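Side-chain contacts in cytoplasmic export protein 1 (Saccharomyces cerevisiae, PDB 3VWA), which takes part in nuclear tRNA export, probably collecting tRNAs from export receptors at the nuclear pore complex and delivering aminoacylated tRNAs to the translation machinery: residues 178-182 against 183-187; 213-217 against 218-222; 498-501 against 502-506. One frame throughout, in Å; residues are numbered along the deposited sequence.

In the fold
Contacts 1 and 2 lie in the kinase-like domain at one end of the chain. Contact 3 lies in HEAT repeat 2 at the other. Contact 1 leads into helix 186-198. Contact 2 ends the next helix, 209-216, and leads into helix 222-231. Their centres are about 11 Å apart, and they touch. Thr185 CG2 packs on Gly218 O at 3.3 Å, and Asp187 CB packs on Ile222 CD1 at 3.6 Å. Contact 3 is far from both, with its centre about 92 Å from that of contact 1 and about 89 Å from that of contact 2. It lies across the centre of the elongated chain from them.

Contact 1: residues 178-182 against 183-187; sequences LPCED and PNTID
Pro179 and Ile186 form the apolar part of this local contact, where a loop turns into helix 186-198. The ring atom Pro179 CG lies 3.6 Å from Ile186 CG1. That branch of Ile186 is anti to its own backbone N (chi1 -161°), which carries it back toward the ring of Pro179. Cys180 SG packs on the root of the same side chain, 3.7 Å from Ile186 CB. Leu178 CD1 adds a looser touch on Ile186 CD1 at 4.2 Å. Tyr171 of helix 160-174 and Val127 extend this apolar patch.

The polar part centres on Asp182. Asp182 OD2 accepts a hydrogen bond from Asn184 N at 2.8 Å, with an N-H...O angle of 162°. This is an Asx turn. The N-H comes from above the carboxylate plane, 40° out of it. Asn184 ND2 adds a weak bond to Asp182 OD2 at 3.1 Å. The carbonyl oxygen of Asp182 also faces the helix start. Asp182 O takes weak bonds from Thr185 N at 3.4 Å and from Ile186 N at 2.8 Å.

Asp187 follows at once, and its carboxylate binds the backbone N of Leu128 and Gly129, an arrangement consistent with that of the helix F aspartate in protein kinases. Asp182 thus offers both a carboxylate and a carbonyl to N-H groups at the helix start, where its negative charge would probably be favoured by the helix dipole.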
ATOM      1  N   LEU A 178      29.844 -26.418   9.237  1.00 50.01           N
ATOM      2  CA  LEU A 178      30.099 -26.744   7.833  1.00 54.32           C
ATOM      3  C   LEU A 178      29.282 -27.957   7.475  1.00 53.74           C
ATOM      4  O   LEU A 178      29.489 -29.008   8.064  1.00 51.74           O
ATOM      5  CB  LEU A 178      31.581 -27.058   7.632  1.00 55.43           C
ATOM      6  CG  LEU A 178      32.121 -27.586   6.305  1.00 57.13           C
ATOM      7  CD1 LEU A 178      32.169 -26.499   5.246  1.00 64.46           C
ATOM      8  CD2 LEU A 178      33.519 -28.169   6.502  1.00 59.34           C
ATOM      9  N   PRO A 179      28.351 -27.826   6.510  1.00 58.73           N
ATOM     10  CA  PRO A 179      27.460 -28.950   6.159  1.00 55.16           C
ATOM     11  C   PRO A 179      28.217 -30.147   5.610  1.00 58.06           C
ATOM     12  O   PRO A 179      27.810 -31.286   5.837  1.00 61.03           O
ATOM     13  CB  PRO A 179      26.532 -28.364   5.087  1.00 56.02           C
ATOM     14  CG  PRO A 179      27.206 -27.122   4.611  1.00 60.56           C
ATOM     15  CD  PRO A 179      28.020 -26.602   5.761  1.00 57.24           C
ATOM     16  N   CYS A 180      29.313 -29.903   4.903  1.00 55.27           N
ATOM     17  CA  CYS A 180      30.141 -30.986   4.388  1.00 57.24           C
ATOM     18  C   CYS A 180      31.326 -30.386   3.662  1.00 58.28           C
ATOM     19  O   CYS A 180      31.423 -29.168   3.512  1.00 66.12           O
ATOM     20  CB  CYS A 180      29.359 -31.915   3.441  1.00 55.71           C
ATOM     21  SG  CYS A 180      28.957 -31.157   1.837  1.00 62.70           S
ATOM     22  N   GLU A 181      32.216 -31.247   3.193  1.00 56.32           N
ATOM     23  CA  GLU A 181      33.410 -30.789   2.487  1.00 54.36           C
ATOM     24  C   GLU A 181      33.273 -31.055   1.000  1.00 50.14           C
ATOM     25  O   GLU A 181      34.103 -30.659   0.195  1.00 55.04           O
ATOM     26  CB  GLU A 181      34.636 -31.477   3.077  1.00 49.96           C
ATOM     27  CG  GLU A 181      34.910 -31.031   4.520  1.00 49.11           C
ATOM     28  CD  GLU A 181      36.057 -31.818   5.154  1.00 53.27           C
ATOM     29  OE1 GLU A 181      36.023 -33.087   5.087  1.00 49.27           O
ATOM     30  OE2 GLU A 181      37.004 -31.158   5.681  1.00 44.94           O
ATOM     31  N   ASP A 182      32.210 -31.742   0.638  1.00 45.93           N
ATOM     32  CA  ASP A 182      32.027 -32.082  -0.737  1.00 47.02           C
ATOM     33  C   ASP A 182      31.386 -30.886  -1.446  1.00 45.39           C
ATOM     34  O   ASP A 182      30.276 -30.465  -1.085  1.00 39.67           O
ATOM     35  CB  ASP A 182      31.185 -33.358  -0.878  1.00 44.69           C
ATOM     36  CG  ASP A 182      31.280 -33.957  -2.266  1.00 50.00           C
ATOM     37  OD1 ASP A 182      31.126 -35.203  -2.377  1.00 50.16           O
ATOM     38  OD2 ASP A 182      31.550 -33.188  -3.232  1.00 43.76           O
ATOM     39  N   PRO A 183      32.110 -30.311  -2.417  1.00 44.95           N
ATOM     40  CA  PRO A 183      31.622 -29.256  -3.302  1.00 49.51           C
ATOM     41  C   PRO A 183      30.414 -29.661  -4.140  1.00 54.14           C
ATOM     42  O   PRO A 183      29.712 -28.792  -4.656  1.00 63.63           O
ATOM     43  CB  PRO A 183      32.806 -29.016  -4.247  1.00 52.00           C
ATOM     44  CG  PRO A 183      33.994 -29.431  -3.471  1.00 48.55           C
ATOM     45  CD  PRO A 183      33.538 -30.597  -2.646  1.00 47.73           C
ATOM     46  N   ASN A 184      30.170 -30.964  -4.285  1.00 52.90           N
ATOM     47  CA  ASN A 184      29.133 -31.426  -5.192  1.00 50.92           C
ATOM     48  C   ASN A 184      27.826 -31.633  -4.498  1.00 48.59           C
ATOM     49  O   ASN A 184      26.788 -31.842  -5.129  1.00 49.77           O
ATOM     50  CB  ASN A 184      29.574 -32.731  -5.837  1.00 57.90           C
ATOM     51  CG  ASN A 184      30.812 -32.550  -6.678  1.00 53.81           C
ATOM     52  OD1 ASN A 184      30.802 -31.803  -7.654  1.00 53.92           O
ATOM     53  ND2 ASN A 184      31.888 -33.210  -6.290  1.00 54.54           N
ATOM     54  N   THR A 185      27.901 -31.593  -3.176  1.00 48.26           N
ATOM     55  CA  THR A 185      26.779 -31.850  -2.326  1.00 44.75           C
ATOM     56  C   THR A 185      26.597 -30.727  -1.291  1.00 46.08           C
ATOM     57  O   THR A 185      25.585 -30.708  -0.551  1.00 43.85           O
ATOM     58  CB  THR A 185      26.999 -33.168  -1.564  1.00 44.80           C
ATOM     59  OG1 THR A 185      28.260 -33.107  -0.890  1.00 46.85           O
ATOM     60  CG2 THR A 185      26.927 -34.386  -2.497  1.00 41.09           C
ATOM     61  N   ILE A 186      27.569 -29.817  -1.193  1.00 40.11           N
ATOM     62  CA  ILE A 186      27.418 -28.733  -0.223  1.00 39.88           C
ATOM     63  C   ILE A 186      26.178 -27.837  -0.507  1.00 37.79           C
ATOM     64  O   ILE A 186      25.460 -27.469   0.417  1.00 39.39           O
ATOM     65  CB  ILE A 186      28.713 -27.910   0.013  1.00 37.33           C
ATOM     66  CG1 ILE A 186      28.607 -27.134   1.329  1.00 39.08           C
ATOM     67  CG2 ILE A 186      29.050 -26.989  -1.167  1.00 33.74           C
ATOM     68  CD1 ILE A 186      29.869 -26.371   1.704  1.00 40.71           C
ATOM     69  N   ASP A 187      25.905 -27.531  -1.766  1.00 36.28           N
ATOM     70  CA  ASP A 187      24.744 -26.670  -2.055  1.00 39.14           C
ATOM     71  C   ASP A 187      23.378 -27.329  -1.777  1.00 41.06           C
ATOM     72  O   ASP A 187      22.520 -26.707  -1.146  1.00 38.71           O
ATOM     73  CB  ASP A 187      24.832 -26.091  -3.452  1.00 33.90           C
ATOM     74  CG  ASP A 187      25.968 -25.081  -3.589  1.00 35.95           C
ATOM     75  OD1 ASP A 187      26.356 -24.444  -2.562  1.00 38.27           O
ATOM     76  OD2 ASP A 187      26.470 -24.924  -4.731  1.00 33.57           O
TER

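Contact 2: residues 213-217 against 218-222; sequences NMISD and GKITI
Ile220 lays its side chain against the last turn of helix 209-216, between Met214 and Ile215. These are the apolar contacts. Ile220 CG1 sits 3.7 Å from Ile215 CG2. Ile220 CD1 reaches further along, to 3.9 Å from Met214 CB. The selenium of Met214, here a selenomethionine, passes the same methyl, with SE 4.1 Å from Ile220 CD1. CG1 of Ile220 stands between its backbone N and carbonyl carbon (chi1 65°), and this turns the longer branch back onto the helix. Phe225 and Arg228 of helix 222-231 also touch Ile220. With an alanine in place of Ile220, a gap would probably open beside Met214 CB and Ile215 CG2, and Phe225 would have less to pack on.

The backbone bonds form a Schellman motif that ends the helix. Lys219 N binds Met214 O at 3.0 Å. A weaker bond joins Gly218 N to Ile215 O, also at 3.0 Å. Gly218 is the C-prime residue and has positive phi (67°), a conformation that glycine adopts readily. Met214 O is gripped twice, because Asp217 N also binds it at 3.2 Å. The N-H groups of Lys219 and Asp217 reach this oxygen from opposite faces of the carbonyl plane.

Charged side chains come near each other at the exposed surface. Asp217 OD1 and Lys219 NZ are 4.8 Å apart, too far for contact, so any attraction is probably modest. Their aliphatic roots lie side by side.

Polar groups past the turn bind outward. Ile220 O accepts a hydrogen bond from Ser188 OG of helix 186-198. Thr221 is the N-cap of helix 222-231, with its OG1 bonded to Asn224 N.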
ATOM      1  N   ASN A 213      14.407 -34.016   2.390  1.00 45.97           N
ATOM      2  CA  ASN A 213      15.317 -34.870   3.145  1.00 44.34           C
ATOM      3  C   ASN A 213      16.476 -35.319   2.308  1.00 42.17           C
ATOM      4  O   ASN A 213      17.603 -35.364   2.770  1.00 43.89           O
ATOM      5  CB  ASN A 213      14.607 -36.096   3.673  1.00 43.67           C
ATOM      6  CG  ASN A 213      13.899 -35.812   4.939  1.00 42.71           C
ATOM      7  OD1 ASN A 213      14.196 -34.831   5.611  1.00 45.20           O
ATOM      8  ND2 ASN A 213      12.948 -36.661   5.286  1.00 48.36           N
HETATM    9  N   MSE A 214      16.177 -35.646   1.065  1.00 46.44           N
HETATM   10  CA  MSE A 214      17.178 -36.059   0.111  1.00 44.41           C
HETATM   11  C   MSE A 214      18.240 -34.992  -0.042  1.00 48.42           C
HETATM   12  O   MSE A 214      19.430 -35.282   0.113  1.00 47.21           O
HETATM   13  CB  MSE A 214      16.444 -36.330  -1.184  1.00 42.10           C
HETATM   14  CG  MSE A 214      15.574 -37.585  -1.053  1.00 52.92           C
HETATM   15 SE   MSE A 214      15.094 -38.124  -2.892  1.00 62.21          SE
HETATM   16  CE  MSE A 214      14.587 -40.031  -2.625  1.00 57.31           C
ATOM     17  N   ILE A 215      17.835 -33.752  -0.320  1.00 46.42           N
ATOM     18  CA  ILE A 215      18.823 -32.688  -0.513  1.00 47.05           C
ATOM     19  C   ILE A 215      19.506 -32.375   0.815  1.00 40.33           C
ATOM     20  O   ILE A 215      20.667 -31.984   0.842  1.00 39.52           O
ATOM     21  CB  ILE A 215      18.248 -31.377  -1.131  1.00 48.19           C
ATOM     22  CG1 ILE A 215      17.141 -30.749  -0.277  1.00 46.87           C
ATOM     23  CG2 ILE A 215      17.745 -31.597  -2.530  1.00 47.81           C
ATOM     24  CD1 ILE A 215      16.732 -29.368  -0.762  1.00 43.79           C
ATOM     25  N   SER A 216      18.790 -32.577   1.911  1.00 40.18           N
ATOM     26  CA  SER A 216      19.321 -32.295   3.249  1.00 42.88           C
ATOM     27  C   SER A 216      20.500 -33.187   3.578  1.00 45.22           C
ATOM     28  O   SER A 216      21.383 -32.788   4.321  1.00 43.21           O
ATOM     29  CB  SER A 216      18.251 -32.436   4.323  1.00 42.72           C
ATOM     30  OG  SER A 216      17.667 -31.188   4.586  1.00 40.52           O
ATOM     31  N   ASP A 217      20.501 -34.380   2.991  1.00 48.68           N
ATOM     32  CA  ASP A 217      21.579 -35.348   3.150  1.00 52.87           C
ATOM     33  C   ASP A 217      22.442 -35.423   1.914  1.00 56.18           C
ATOM     34  O   ASP A 217      23.257 -36.334   1.806  1.00 62.47           O
ATOM     35  CB  ASP A 217      20.991 -36.730   3.437  1.00 54.52           C
ATOM     36  CG  ASP A 217      20.230 -36.754   4.718  1.00 50.53           C
ATOM     37  OD1 ASP A 217      19.181 -37.416   4.790  1.00 50.44           O
ATOM     38  OD2 ASP A 217      20.675 -36.052   5.635  1.00 51.76           O
ATOM     39  N   GLY A 218      22.233 -34.502   0.972  1.00 50.75           N
ATOM     40  CA  GLY A 218      23.100 -34.377  -0.197  1.00 54.22           C
ATOM     41  C   GLY A 218      23.037 -35.563  -1.143  1.00 58.89           C
ATOM     42  O   GLY A 218      23.972 -35.821  -1.903  1.00 59.29           O
ATOM     43  N   LYS A 219      21.926 -36.279  -1.114  1.00 54.62           N
ATOM     44  CA  LYS A 219      21.771 -37.417  -1.989  1.00 55.10           C
ATOM     45  C   LYS A 219      21.486 -36.999  -3.420  1.00 56.00           C
ATOM     46  O   LYS A 219      21.941 -37.665  -4.339  1.00 57.35           O
ATOM     47  CB  LYS A 219      20.699 -38.372  -1.458  1.00 56.43           C
ATOM     48  CG  LYS A 219      20.893 -38.694   0.013  1.00 56.31           C
ATOM     49  CD  LYS A 219      19.860 -39.697   0.503  1.00 57.05           C
ATOM     50  CE  LYS A 219      20.494 -40.643   1.519  1.00 57.00           C
ATOM     51  NZ  LYS A 219      19.511 -41.466   2.269  1.00 54.86           N
ATOM     52  N   ILE A 220      20.747 -35.907  -3.631  1.00 52.39           N
ATOM     53  CA  ILE A 220      20.395 -35.509  -5.008  1.00 47.56           C
ATOM     54  C   ILE A 220      20.793 -34.070  -5.345  1.00 48.96           C
ATOM     55  O   ILE A 220      21.044 -33.257  -4.442  1.00 38.46           O
ATOM     56  CB  ILE A 220      18.900 -35.700  -5.336  1.00 50.68           C
ATOM     57  CG1 ILE A 220      18.043 -34.765  -4.472  1.00 46.49           C
ATOM     58  CG2 ILE A 220      18.485 -37.188  -5.277  1.00 47.33           C
ATOM     59  CD1 ILE A 220      16.562 -34.849  -4.772  1.00 41.68           C
ATOM     60  N   THR A 221      20.840 -33.753  -6.637  1.00 44.16           N
ATOM     61  CA  THR A 221      21.232 -32.397  -7.044  1.00 44.78           C
ATOM     62  C   THR A 221      20.079 -31.405  -6.884  1.00 47.87           C
ATOM     63  O   THR A 221      18.898 -31.797  -6.775  1.00 47.18           O
ATOM     64  CB  THR A 221      21.782 -32.327  -8.482  1.00 45.07           C
ATOM     65  OG1 THR A 221      20.713 -32.540  -9.412  1.00 50.69           O
ATOM     66  CG2 THR A 221      22.922 -33.362  -8.704  1.00 44.90           C
ATOM     67  N   ILE A 222      20.426 -30.118  -6.882  1.00 45.53           N
ATOM     68  CA  ILE A 222      19.430 -29.082  -6.792  1.00 41.15           C
ATOM     69  C   ILE A 222      18.511 -29.181  -7.986  1.00 42.32           C
ATOM     70  O   ILE A 222      17.285 -29.194  -7.816  1.00 40.45           O
ATOM     71  CB  ILE A 222      20.053 -27.665  -6.710  1.00 38.95           C
ATOM     72  CG1 ILE A 222      20.719 -27.461  -5.361  1.00 39.40           C
ATOM     73  CG2 ILE A 222      19.012 -26.582  -6.908  1.00 30.45           C
ATOM     74  CD1 ILE A 222      21.805 -26.387  -5.410  1.00 37.22           C
TER

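Contact 3: residues 498-501 against 502-506; sequences NKIL and TVIAP
Thr502 OG1 stands above the flat peptide carbonyl of Lys499. The hydroxyl of Thr502 donates through OG1 to Lys499 O at 3.2 Å, coming in 36° out of the carbonyl plane and not on a lone pair. OG1 lies between the backbone N and the carbonyl carbon of Thr502 (chi1 48°), and this aims it back up the helix. Val503 CG2 meets the same oxygen, 3.7 Å from Lys499 O. The next flat group is the carbonyl of Ile500. Ile504 N binds Ile500 O at 2.9 Å. Val503 N adds a weak bond to this oxygen. At the carbonyl of Leu501, the donor is Ala505 N, 2.8 Å from Leu501 O.

The main bonds of Ile504 and Ala505 join residues four apart, as in an alpha helix. Just before them the backbone widens into a pi-type turn at 498-500. The hydroxyl of Thr502 serves the carbonyl of Lys499 at this irregular place.

Ile500 and Ile504 share one flank of the helix, with Ile500 CG2 4.0 Å from Ile504 CD1.

The contact lies at the C-terminal part of helix 493-504, in HEAT repeat 2. Ile500 and Ile504 face Tyr526 of helix 513-536 and Leu484 of helix 474-487. Leu501 packs on Leu530 of helix 513-536. Val503 turns to Ala462 and Phe465 of helix 454-469, where Lys499 NZ also bonds to Asn459 OD1.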
ATOM      1  N   ASN A 498     -34.548  37.108  18.891  1.00 26.19           N
ATOM      2  CA  ASN A 498     -34.661  37.932  17.675  1.00 31.34           C
ATOM      3  C   ASN A 498     -35.285  37.085  16.582  1.00 30.21           C
ATOM      4  O   ASN A 498     -35.851  37.629  15.664  1.00 27.67           O
ATOM      5  CB  ASN A 498     -33.266  38.290  17.079  1.00 37.87           C
ATOM      6  CG  ASN A 498     -32.634  39.564  17.659  1.00 50.86           C
ATOM      7  OD1 ASN A 498     -32.632  39.813  18.891  1.00 53.25           O
ATOM      8  ND2 ASN A 498     -32.059  40.386  16.748  1.00 48.99           N
ATOM      9  N   LYS A 499     -35.069  35.767  16.607  1.00 29.83           N
ATOM     10  CA  LYS A 499     -35.213  35.008  15.360  1.00 27.72           C
ATOM     11  C   LYS A 499     -35.620  33.546  15.467  1.00 25.83           C
ATOM     12  O   LYS A 499     -36.572  33.112  14.836  1.00 24.51           O
ATOM     13  CB  LYS A 499     -33.874  35.091  14.599  1.00 32.81           C
ATOM     14  CG  LYS A 499     -33.855  34.354  13.264  1.00 35.83           C
ATOM     15  CD  LYS A 499     -32.516  34.572  12.580  1.00 44.38           C
ATOM     16  CE  LYS A 499     -32.394  36.017  12.080  1.00 48.60           C
ATOM     17  NZ  LYS A 499     -31.703  36.002  10.762  1.00 46.56           N
ATOM     18  N   ILE A 500     -34.881  32.757  16.246  1.00 24.91           N
ATOM     19  CA  ILE A 500     -35.075  31.272  16.251  1.00 22.70           C
ATOM     20  C   ILE A 500     -36.446  30.802  16.803  1.00 25.47           C
ATOM     21  O   ILE A 500     -37.014  29.761  16.327  1.00 21.56           O
ATOM     22  CB  ILE A 500     -33.899  30.578  17.019  1.00 24.25           C
ATOM     23  CG1 ILE A 500     -32.539  31.092  16.519  1.00 24.42           C
ATOM     24  CG2 ILE A 500     -33.934  29.091  16.858  1.00 24.15           C
ATOM     25  CD1 ILE A 500     -32.401  31.001  15.017  1.00 20.20           C
ATOM     26  N   LEU A 501     -37.010  31.538  17.777  1.00 23.13           N
ATOM     27  CA  LEU A 501     -38.339  31.138  18.325  1.00 24.66           C
ATOM     28  C   LEU A 501     -39.409  30.948  17.271  1.00 24.72           C
ATOM     29  O   LEU A 501     -40.116  29.960  17.316  1.00 27.61           O
ATOM     30  CB  LEU A 501     -38.872  32.107  19.374  1.00 26.41           C
ATOM     31  CG  LEU A 501     -37.996  32.319  20.609  1.00 31.79           C
ATOM     32  CD1 LEU A 501     -38.701  33.299  21.528  1.00 29.54           C
ATOM     33  CD2 LEU A 501     -37.737  30.976  21.320  1.00 28.43           C
ATOM     34  N   THR A 502     -39.499  31.897  16.337  1.00 23.64           N
ATOM     35  CA  THR A 502     -40.421  31.851  15.230  1.00 24.04           C
ATOM     36  C   THR A 502     -40.004  30.963  14.047  1.00 25.61           C
ATOM     37  O   THR A 502     -40.805  30.729  13.130  1.00 24.18           O
ATOM     38  CB  THR A 502     -40.791  33.280  14.750  1.00 24.62           C
ATOM     39  OG1 THR A 502     -39.612  34.084  14.599  1.00 27.13           O
ATOM     40  CG2 THR A 502     -41.664  33.962  15.735  1.00 24.25           C
ATOM     41  N   VAL A 503     -38.752  30.485  14.033  1.00 28.12           N
ATOM     42  CA  VAL A 503     -38.361  29.369  13.156  1.00 24.69           C
ATOM     43  C   VAL A 503     -38.906  28.045  13.737  1.00 27.47           C
ATOM     44  O   VAL A 503     -39.391  27.193  13.009  1.00 25.29           O
ATOM     45  CB  VAL A 503     -36.824  29.217  13.018  1.00 26.29           C
ATOM     46  CG1 VAL A 503     -36.522  27.905  12.289  1.00 26.65           C
ATOM     47  CG2 VAL A 503     -36.172  30.435  12.314  1.00 23.91           C
ATOM     48  N   ILE A 504     -38.760  27.839  15.041  1.00 25.95           N
ATOM     49  CA  ILE A 504     -39.330  26.646  15.681  1.00 26.90           C
ATOM     50  C   ILE A 504     -40.831  26.636  15.733  1.00 28.88           C
ATOM     51  O   ILE A 504     -41.466  25.661  15.316  1.00 31.26           O
ATOM     52  CB  ILE A 504     -38.809  26.452  17.093  1.00 25.90           C
ATOM     53  CG1 ILE A 504     -37.285  26.185  17.028  1.00 26.15           C
ATOM     54  CG2 ILE A 504     -39.529  25.264  17.747  1.00 28.60           C
ATOM     55  CD1 ILE A 504     -36.523  26.439  18.297  1.00 26.04           C
ATOM     56  N   ALA A 505     -41.419  27.719  16.209  1.00 26.67           N
ATOM     57  CA  ALA A 505     -42.799  27.631  16.643  1.00 26.93           C
ATOM     58  C   ALA A 505     -43.850  27.103  15.644  1.00 26.82           C
ATOM     59  O   ALA A 505     -44.806  26.483  16.050  1.00 27.33           O
ATOM     60  CB  ALA A 505     -43.233  28.969  17.279  1.00 26.28           C
ATOM     61  N   PRO A 506     -43.699  27.377  14.328  1.00 27.16           N
ATOM     62  CA  PRO A 506     -44.682  26.847  13.383  1.00 24.49           C
ATOM     63  C   PRO A 506     -44.869  25.319  13.407  1.00 26.42           C
ATOM     64  O   PRO A 506     -45.954  24.798  13.084  1.00 27.09           O
ATOM     65  CB  PRO A 506     -44.143  27.336  12.025  1.00 26.24           C
ATOM     66  CG  PRO A 506     -43.531  28.672  12.380  1.00 27.26           C
ATOM     67  CD  PRO A 506     -42.890  28.455  13.742  1.00 22.75           C
TER